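Side-chain contact in acetyltransferase, GNAT family (PDB 1U6M), which probably transfers an acyl group, as expected of a GNAT-family acetyltransferase, to a substrate that has not been identified: residues Ser6-Lys9 with Glu10-Gln13. Sequence-based numbering, arbitrary orientation.
Sequences SATK and EDGQ
The carboxylate of Asp11 has the Thr8 hydroxyl over one face, with OG1 3.4 Å from OD2 in a weak contact. A water over this face donates to Asp11 OD1 at 3.0 Å; its link to Thr8 OG1 is doubtful. The backbone N of Thr8 approaches from the same side, on the anti side of OD2, 31° out of the carboxylate plane. At 2.7 Å from Thr8 N to Asp11 OD2, this is a short, nearly straight hydrogen bond (167°). Ala7 CA, 3.3 Å from Asp11 OD2, and Ala7 CB both lie a little to the opposite side of the plane. The other carboxylate, that of Glu10, turns one face to the Lys9 carbonyl, with Glu10 CD 4.0 Å from Lys9 C. A nearly eclipsed chi1 sets Glu10 CG against Thr8 OG1 at 3.4 Å, and the bend at chi2 then brings the carboxylate over that carbonyl carbon.

Two successive type I beta turns lead from edge strand 3-6 into helix 12-25, at the first strand-to-helix passage of the GNAT fold. Asp11 N closes one turn onto Thr8 O at 3.0 Å; Gly12 N closes the next, weakly, onto Lys9 O. Thr8 and Asp11 are thus joined twice, by backbone and by side chain. With chi1 at -63°, Asp11 CG stands beside its own N and anti to the carbonyl carbon, which directs the carboxylate back toward Thr8 N. Arg5 forms a salt bridge to Asp11 OD2, probably favouring the charged carboxylate in this buried setting, while Val61 of strand 59-64 packs against the same side chain.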
# COMPACT_ATOMS: atom_id res chain seq x y z
N SER A 6 13.56 -0.75 5.57
CA SER A 6 12.21 -0.84 6.04
C SER A 6 11.80 0.43 6.84
O SER A 6 12.65 1.10 7.41
CB SER A 6 11.93 -2.16 6.77
OG SER A 6 12.96 -2.50 7.63
N ALA A 7 10.51 0.79 6.80
CA ALA A 7 10.02 1.97 7.50
C ALA A 7 10.24 1.85 9.02
O ALA A 7 10.38 0.75 9.55
CB ALA A 7 8.58 2.22 7.17
N THR A 8 10.34 3.00 9.70
CA THR A 8 10.39 2.98 11.15
C THR A 8 9.16 3.72 11.65
O THR A 8 8.41 4.31 10.85
CB THR A 8 11.67 3.68 11.70
OG1 THR A 8 11.70 5.06 11.27
CG2 THR A 8 12.93 2.99 11.15
N LYS A 9 9.00 3.74 12.96
CA LYS A 9 7.91 4.38 13.60
C LYS A 9 7.94 5.87 13.29
O LYS A 9 6.87 6.47 13.15
CB LYS A 9 7.96 4.08 15.11
CG LYS A 9 6.70 4.56 15.90
CD LYS A 9 6.90 4.59 17.40
CE LYS A 9 5.99 5.69 18.02
NZ LYS A 9 5.45 5.32 19.42
N GLU A 10 9.13 6.47 13.13
CA GLU A 10 9.25 7.91 12.79
C GLU A 10 8.96 8.30 11.33
O GLU A 10 8.83 9.51 10.98
CB GLU A 10 10.56 8.53 13.27
CG GLU A 10 11.67 7.58 13.58
CD GLU A 10 11.46 6.82 14.91
OE1 GLU A 10 10.75 7.32 15.78
OE2 GLU A 10 12.01 5.71 15.06
N ASP A 11 8.76 7.30 10.49
CA ASP A 11 8.25 7.54 9.15
C ASP A 11 6.73 7.75 9.09
O ASP A 11 6.17 7.87 8.00
CB ASP A 11 8.64 6.40 8.23
CG ASP A 11 10.16 6.27 8.05
OD1 ASP A 11 10.90 7.28 7.87
OD2 ASP A 11 10.60 5.12 8.10
N GLY A 12 6.07 7.82 10.24
CA GLY A 12 4.61 8.00 10.32
C GLY A 12 4.04 9.16 9.53
O GLY A 12 3.15 8.96 8.71
N GLN A 13 4.53 10.37 9.76
CA GLN A 13 4.00 11.53 9.04
C GLN A 13 4.26 11.40 7.53
O GLN A 13 3.36 11.71 6.71
CB GLN A 13 4.62 12.83 9.59
CG GLN A 13 4.23 13.18 11.04
CD GLN A 13 2.87 13.84 11.08
OE1 GLN A 13 2.56 14.66 10.20
NE2 GLN A 13 2.03 13.45 12.04
O HOH W 1 12.77 6.99 10.25